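Local coordinates for choline dehydrogenase and related flavoproteins (Aspergillus oryzae, PDB 3Q9T), which is a formate oxidase of the glucose-methanol-choline oxidoreductase family, carrying an 8-formyl-FAD cofactor at its catalytic site, at residues A[280-283]-A[284-288]; A[359-362]-A[363-367]; A[384-387]-A[388-391]. One frame throughout, in Å; residues are numbered along the deposited sequence. Where two conformers were deposited one is given.

Contact 1 (A[280-283]-A[284-288]); sequences IGPT and RELSR
Pro282 meets Glu285 and Leu286 in a local helix-start contact, where the short strand 280-281 gives way to the short helix that starts at Thr283, inside the beta-alpha-beta unit that ends in strand 295-296. Pro282, at the N-cap position, links the strand to the helix, and its carbonyl already takes part in the first turn. Leu286 N donates to Pro282 O over 3.0 Å, close to straight at 162°, while Glu285 N makes a weaker, bent bond to the same oxygen. One residue on, the 3.0 Å bond from Ser287 N to Thr283 O repeats the i to i+4 pattern, almost straight at 175°.

The pyrrolidine of Pro282 and the chain of Glu285 run alongside each other in the same direction; with CG of Glu285 anti to the backbone N (chi1 175°) and the rest extended, OE1 of Glu285 arrives 3.5 Å from CG of Pro282. Leu286 turns back over the strand end, its CD2 lying 3.9 Å from Gly281 N and its CD1 3.6 Å from Pro282 O. A water joins two hydroxyls, 3.0 Å from Thr283 OG1 and 2.6 Å from Ser287 OG; Thr283 OG1 is also hydrogen-bonded to Thr293.

Helix 267-277 covers the buried flank, where Met276 touches Pro282, Glu285 and Leu286. Glu285 OE2 accepts from the backbone of Leu435, and Gly281 makes backbone hydrogen bonds with Val295 and Ser297, as strand 280-281 runs parallel to strand 295-296.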
loop_
_atom_site.group_PDB
_atom_site.type_symbol
_atom_site.label_atom_id
_atom_site.label_comp_id
_atom_site.label_asym_id
_atom_site.label_seq_id
_atom_site.Cartn_x
_atom_site.Cartn_y
_atom_site.Cartn_z
ATOM N N ILE A 280 12.855 -21.041 18.491
ATOM C CA ILE A 280 11.856 -22.024 18.085
ATOM C C ILE A 280 11.115 -21.530 16.859
ATOM O O ILE A 280 10.320 -20.606 16.953
ATOM C CB ILE A 280 10.819 -22.281 19.199
ATOM C CG1 ILE A 280 11.514 -22.673 20.505
ATOM C CG2 ILE A 280 9.832 -23.360 18.752
ATOM C CD1 ILE A 280 10.716 -22.338 21.735
ATOM N N GLY A 281 11.365 -22.158 15.718
ATOM C CA GLY A 281 10.744 -21.756 14.471
ATOM C C GLY A 281 11.446 -22.389 13.292
ATOM O O GLY A 281 12.221 -23.337 13.456
ATOM N N PRO A 282 11.171 -21.888 12.084
ATOM C CA PRO A 282 11.761 -22.486 10.875
ATOM C C PRO A 282 13.247 -22.169 10.837
ATOM O O PRO A 282 13.611 -20.989 10.860
ATOM C CB PRO A 282 11.026 -21.781 9.713
ATOM C CG PRO A 282 9.848 -21.080 10.357
ATOM C CD PRO A 282 10.261 -20.778 11.778
ATOM N N THR A 283 14.078 -23.204 10.755
ATOM C CA THR A 283 15.507 -23.061 11.008
ATOM C C THR A 283 16.175 -22.092 10.023
ATOM O O THR A 283 17.022 -21.293 10.414
ATOM C CB THR A 283 16.224 -24.442 11.032
ATOM O OG1 THR A 283 17.567 -24.290 11.516
ATOM C CG2 THR A 283 16.228 -25.078 9.645
ATOM N N ARG A 284 15.754 -22.141 8.763
ATOM C CA ARG A 284 16.309 -21.266 7.732
ATOM C C ARG A 284 15.992 -19.802 8.067
ATOM O O ARG A 284 16.827 -18.917 7.884
ATOM C CB ARG A 284 15.741 -21.661 6.362
ATOM C CG ARG A 284 16.549 -21.242 5.148
ATOM C CD ARG A 284 15.797 -21.598 3.850
ATOM N NE ARG A 284 15.208 -22.939 3.907
ATOM C CZ ARG A 284 15.886 -24.070 3.723
ATOM N NH1 ARG A 284 17.190 -24.036 3.465
ATOM N NH2 ARG A 284 15.269 -25.242 3.799
ATOM N N GLU A 285 14.797 -19.551 8.595
ATOM C CA GLU A 285 14.399 -18.195 8.956
ATOM C C GLU A 285 15.156 -17.678 10.187
ATOM O O GLU A 285 15.523 -16.512 10.236
ATOM C CB GLU A 285 12.888 -18.111 9.161
ATOM C CG GLU A 285 12.385 -16.760 9.654
ATOM C CD GLU A 285 10.861 -16.661 9.723
ATOM O OE1 GLU A 285 10.161 -17.700 9.613
ATOM O OE2 GLU A 285 10.362 -15.526 9.889
ATOM N N LEU A 286 15.387 -18.536 11.178
ATOM C CA LEU A 286 16.234 -18.166 12.321
ATOM C C LEU A 286 17.680 -17.822 11.898
ATOM O O LEU A 286 18.168 -16.728 12.193
ATOM C CB LEU A 286 16.235 -19.257 13.403
ATOM C CG LEU A 286 15.058 -19.281 14.400
ATOM C CD1 LEU A 286 13.760 -18.867 13.730
ATOM C CD2 LEU A 286 14.893 -20.660 15.068
ATOM N N SER A 287 18.353 -18.752 11.216
ATOM C CA SER A 287 19.730 -18.544 10.770
ATOM C C SER A 287 19.870 -17.215 10.049
ATOM O O SER A 287 20.815 -16.473 10.295
ATOM C CB SER A 287 20.210 -19.669 9.842
ATOM O OG SER A 287 20.063 -20.918 10.464
ATOM N N ARG A 288 18.915 -16.924 9.175
ATOM C CA ARG A 288 18.937 -15.703 8.380
ATOM C C ARG A 288 19.045 -14.468 9.270
ATOM O O ARG A 288 19.489 -13.412 8.820
ATOM C CB ARG A 288 17.677 -15.617 7.508
ATOM C CG ARG A 288 17.715 -14.529 6.433
ATOM C CD ARG A 288 16.409 -14.508 5.632
ATOM N NE ARG A 288 15.875 -15.859 5.430
ATOM C CZ ARG A 288 14.576 -16.156 5.355
ATOM N NH1 ARG A 288 13.667 -15.192 5.462
ATOM N NH2 ARG A 288 14.180 -17.415 5.176
HETATM O O HOH W 1 19.362 -23.175 9.336
#

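Contact 2 (A[359-362]-A[363-367]); sequences PRID and KYLEK
Ile361 packs against Tyr364 and Leu365 at the opening of helix 362-365, and the course of its side chain can be followed atom by atom. CB of Ile361 lies 4.1 Å from CD1 of Tyr364. Because chi1 is 62°, CG1 falls between the backbone N and the carbonyl carbon, which brings it 3.7 Å from CD2 of Leu365. At the tip, CD1 of Ile361 comes equally near CD1 of Leu365, so the two aliphatic chains pass at a slant and touch at both branches of the leucine.

Ile361 is at the N-cap position, and its carbonyl O accepts a nearly straight bond from Leu365 N (2.9 Å, 167°) and a weak one from Tyr364 N. Just ahead, Arg360 grips Asp362 side-on. NE of Arg360 donates to OD2 of Asp362 at 2.8 Å and NH2 of Arg360 to OD1 of Asp362 at 3.0 Å, each oxygen using its syn lone pair, with the carboxylate at the edge of the guanidinium and in its plane. Two bonds thus fix the rotation of both flat groups, and a second carboxylate, Asp382, also pairs with NH2.

Helix 454-473 backs this turn, Phe466 and Glu462 touching Ile361 and Asp469 binding the hydroxyl of Tyr364. Phe392 of strand 392-397 reaches Ile361, while Tyr371 of helix 369-377 touches Leu365.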
loop_
_atom_site.group_PDB
_atom_site.type_symbol
_atom_site.label_atom_id
_atom_site.label_comp_id
_atom_site.label_asym_id
_atom_site.label_seq_id
_atom_site.Cartn_x
_atom_site.Cartn_y
_atom_site.Cartn_z
ATOM N N PRO A 359 -25.645 -14.972 6.443
ATOM C CA PRO A 359 -26.317 -15.595 5.306
ATOM C C PRO A 359 -25.406 -16.523 4.526
ATOM O O PRO A 359 -24.188 -16.467 4.664
ATOM C CB PRO A 359 -26.640 -14.397 4.426
ATOM C CG PRO A 359 -25.451 -13.501 4.632
ATOM C CD PRO A 359 -25.115 -13.638 6.103
ATOM N N ARG A 360 -26.013 -17.391 3.732
ATOM C CA ARG A 360 -25.325 -18.029 2.624
ATOM C C ARG A 360 -25.777 -17.275 1.378
ATOM O O ARG A 360 -26.800 -16.583 1.395
ATOM C CB ARG A 360 -25.668 -19.521 2.522
ATOM C CG ARG A 360 -25.085 -20.362 3.669
ATOM C CD ARG A 360 -25.332 -21.858 3.467
ATOM N NE ARG A 360 -24.739 -22.343 2.225
ATOM C CZ ARG A 360 -23.574 -22.972 2.153
ATOM N NH1 ARG A 360 -22.878 -23.207 3.261
ATOM N NH2 ARG A 360 -23.103 -23.372 0.981
ATOM N N ILE A 361 -25.010 -17.384 0.302
ATOM C CA ILE A 361 -25.329 -16.652 -0.913
ATOM C C ILE A 361 -25.169 -17.577 -2.100
ATOM O O ILE A 361 -24.696 -17.181 -3.168
ATOM C CB ILE A 361 -24.440 -15.408 -1.062
ATOM C CG1 ILE A 361 -22.971 -15.810 -1.169
ATOM C CG2 ILE A 361 -24.641 -14.449 0.125
ATOM C CD1 ILE A 361 -22.143 -14.763 -1.890
ATOM N N ASP A 362 -25.560 -18.830 -1.899
ATOM C CA ASP A 362 -25.482 -19.825 -2.963
ATOM C C ASP A 362 -26.058 -19.323 -4.293
ATOM O O ASP A 362 -25.474 -19.527 -5.361
ATOM C CB ASP A 362 -26.151 -21.131 -2.524
ATOM C CG ASP A 362 -25.457 -21.751 -1.322
ATOM O OD1 ASP A 362 -24.547 -22.594 -1.518
ATOM O OD2 ASP A 362 -25.795 -21.365 -0.180
ATOM N N LYS A 363 -27.178 -18.634 -4.239
ATOM C CA LYS A 363 -27.834 -18.315 -5.495
ATOM C C LYS A 363 -27.101 -17.172 -6.203
ATOM O O LYS A 363 -27.190 -17.037 -7.413
ATOM C CB LYS A 363 -29.302 -17.995 -5.280
ATOM C CG LYS A 363 -29.547 -16.571 -4.778
ATOM C CD LYS A 363 -30.988 -16.387 -4.339
ATOM C CE LYS A 363 -31.344 -14.920 -4.159
ATOM N NZ LYS A 363 -32.740 -14.792 -3.669
ATOM N N TYR A 364 -26.351 -16.368 -5.454
ATOM C CA TYR A 364 -25.514 -15.362 -6.104
ATOM C C TYR A 364 -24.286 -16.031 -6.693
ATOM O O TYR A 364 -23.867 -15.720 -7.809
ATOM C CB TYR A 364 -25.078 -14.286 -5.126
ATOM C CG TYR A 364 -26.189 -13.398 -4.655
ATOM C CD1 TYR A 364 -27.112 -13.845 -3.712
ATOM C CD2 TYR A 364 -26.315 -12.102 -5.142
ATOM C CE1 TYR A 364 -28.132 -13.023 -3.276
ATOM C CE2 TYR A 364 -27.328 -11.273 -4.707
ATOM C CZ TYR A 364 -28.225 -11.732 -3.773
ATOM O OH TYR A 364 -29.233 -10.900 -3.364
ATOM N N LEU A 365 -23.702 -16.942 -5.925
ATOM C CA LEU A 365 -22.500 -17.635 -6.357
ATOM C C LEU A 365 -22.802 -18.385 -7.657
ATOM O O LEU A 365 -22.018 -18.334 -8.609
ATOM C CB LEU A 365 -22.011 -18.597 -5.267
ATOM C CG LEU A 365 -20.851 -18.277 -4.299
ATOM C CD1 LEU A 365 -20.296 -16.878 -4.366
ATOM C CD2 LEU A 365 -21.237 -18.627 -2.869
ATOM N N GLU A 366 -23.958 -19.046 -7.700
ATOM C CA GLU A 366 -24.333 -19.909 -8.826
ATOM C C GLU A 366 -24.406 -19.157 -10.142
ATOM O O GLU A 366 -24.320 -19.758 -11.211
ATOM C CB GLU A 366 -25.681 -20.603 -8.577
ATOM C CG GLU A 366 -25.715 -21.532 -7.373
ATOM C CD GLU A 366 -24.975 -22.834 -7.598
ATOM O OE1 GLU A 366 -25.340 -23.849 -6.966
ATOM O OE2 GLU A 366 -24.025 -22.848 -8.403
ATOM N N LYS A 367 -24.564 -17.842 -10.066
ATOM C CA LYS A 367 -24.652 -17.026 -11.265
ATOM C C LYS A 367 -23.285 -16.742 -11.880
ATOM O O LYS A 367 -23.199 -16.173 -12.961
ATOM C CB LYS A 367 -25.369 -15.704 -10.969
ATOM C CG LYS A 367 -26.845 -15.858 -10.612
ATOM C CD LYS A 367 -27.511 -14.501 -10.477
ATOM C CE LYS A 367 -28.871 -14.614 -9.806
ATOM N NZ LYS A 367 -29.426 -13.266 -9.477
#

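Contact 3 (A[384-387]-A[388-391]); sequences FSPL and GQPH
Phe384 and His391 form an offset edge-to-face pair, the phenyl edge turned toward the imidazole face with the planes at 80° and the ring centroids 6.0 Å apart. The closer touch is from CB of Phe384, 3.8 Å from CD2 of His391. Between this pair and the bend of the chain lies Ser385. Its OG, placed anti to the carbonyl carbon (chi1 -64°), donates to Pro390 O over 2.7 Å, approaching from above the carbonyl plane; the same hydroxyl is 3.5 Å from CD2 of His391. The imidazole is fixed at both nitrogens: NE2 of His391 is hydrogen-bonded to Asp382 and ND1 to the backbone N of Ile361, which should hold the ring's rotation.

Gly388 N closes the bend on Ser385 O at 3.3 Å. Positive phi at Gly388 suits a residue without CB, since one would press on the preceding carbonyl. The result is a type I beta turn from Ser385 to Gly388, after which the chain runs back, the two arms 155° apart, into strand 392-397.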
loop_
_atom_site.group_PDB
_atom_site.type_symbol
_atom_site.label_atom_id
_atom_site.label_comp_id
_atom_site.label_asym_id
_atom_site.label_seq_id
_atom_site.Cartn_x
_atom_site.Cartn_y
_atom_site.Cartn_z
ATOM N N PHE A 384 -16.448 -22.870 -0.329
ATOM C CA PHE A 384 -16.341 -22.042 0.873
ATOM C C PHE A 384 -16.842 -22.722 2.147
ATOM O O PHE A 384 -16.105 -22.843 3.144
ATOM C CB PHE A 384 -17.073 -20.702 0.680
ATOM C CG PHE A 384 -16.678 -19.975 -0.572
ATOM C CD1 PHE A 384 -15.495 -19.249 -0.626
ATOM C CD2 PHE A 384 -17.488 -20.015 -1.692
ATOM C CE1 PHE A 384 -15.125 -18.587 -1.782
ATOM C CE2 PHE A 384 -17.125 -19.356 -2.847
ATOM C CZ PHE A 384 -15.941 -18.638 -2.894
ATOM N N SER A 385 -18.094 -23.151 2.114
ATOM C CA SER A 385 -18.757 -23.688 3.303
ATOM C C SER A 385 -19.467 -24.999 2.965
ATOM O O SER A 385 -20.696 -25.047 2.942
ATOM C CB SER A 385 -19.785 -22.682 3.818
ATOM O OG SER A 385 -19.177 -21.479 4.242
ATOM N N PRO A 386 -18.695 -26.067 2.703
ATOM C CA PRO A 386 -19.295 -27.313 2.211
ATOM C C PRO A 386 -20.124 -28.035 3.273
ATOM O O PRO A 386 -20.682 -29.091 2.994
ATOM C CB PRO A 386 -18.078 -28.166 1.851
ATOM C CG PRO A 386 -16.989 -27.675 2.775
ATOM C CD PRO A 386 -17.240 -26.193 2.929
ATOM N N LEU A 387 -20.200 -27.473 4.470
ATOM C CA LEU A 387 -20.829 -28.152 5.601
ATOM C C LEU A 387 -21.956 -27.294 6.165
ATOM O O LEU A 387 -22.320 -27.420 7.334
ATOM C CB LEU A 387 -19.790 -28.423 6.695
ATOM C CG LEU A 387 -19.144 -29.797 6.876
ATOM C CD1 LEU A 387 -19.067 -30.598 5.589
ATOM C CD2 LEU A 387 -17.764 -29.641 7.500
ATOM N N GLY A 388 -22.480 -26.395 5.343
ATOM C CA GLY A 388 -23.663 -25.638 5.703
ATOM C C GLY A 388 -23.409 -24.353 6.467
ATOM O O GLY A 388 -24.360 -23.654 6.835
ATOM N N GLN A 389 -22.140 -24.035 6.711
ATOM C CA GLN A 389 -21.731 -22.809 7.406
ATOM C C GLN A 389 -22.170 -21.551 6.651
ATOM O O GLN A 389 -22.421 -21.604 5.440
ATOM C CB GLN A 389 -20.204 -22.762 7.554
ATOM C CG GLN A 389 -19.579 -23.909 8.318
ATOM C CD GLN A 389 -18.870 -24.901 7.404
ATOM O OE1 GLN A 389 -17.759 -25.350 7.701
ATOM N NE2 GLN A 389 -19.515 -25.253 6.289
ATOM N N PRO A 390 -22.221 -20.401 7.342
ATOM C CA PRO A 390 -22.515 -19.152 6.637
ATOM C C PRO A 390 -21.427 -18.875 5.609
ATOM O O PRO A 390 -20.357 -19.484 5.665
ATOM C CB PRO A 390 -22.410 -18.091 7.738
ATOM C CG PRO A 390 -22.569 -18.837 9.022
ATOM C CD PRO A 390 -22.005 -20.197 8.783
ATOM N N HIS A 391 -21.703 -17.971 4.677
ATOM C CA HIS A 391 -20.655 -17.402 3.836
ATOM C C HIS A 391 -20.160 -16.067 4.392
ATOM O O HIS A 391 -18.982 -15.720 4.244
ATOM C CB HIS A 391 -21.159 -17.220 2.409
ATOM C CG HIS A 391 -21.350 -18.504 1.677
ATOM N ND1 HIS A 391 -22.444 -18.753 0.879
ATOM C CD2 HIS A 391 -20.581 -19.619 1.623
ATOM C CE1 HIS A 391 -22.338 -19.960 0.351
ATOM N NE2 HIS A 391 -21.220 -20.511 0.794
#

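How the contacts relate
The three contacts follow one another along the chain, yet only two are neighbours in space. Contact 1 belongs to the small beta-alpha-beta unit around strands 280-281 and 295-296, and its centre lies 43 Å from that of contact 2 and 36 Å from that of contact 3. Contacts 2 and 3 have centres 11 Å apart and touch through the loops that follow strand 353-358 and precede strand 392-397, neighbouring antiparallel strands of the large mixed sheet. Pro359 O and His391 N approach to 2.9 Å, a probable hydrogen bond, as do Arg360 NH1 and Ser385 O. Two chain turns are joined beside the same end of this strand pair, away from the FAD-binding residues.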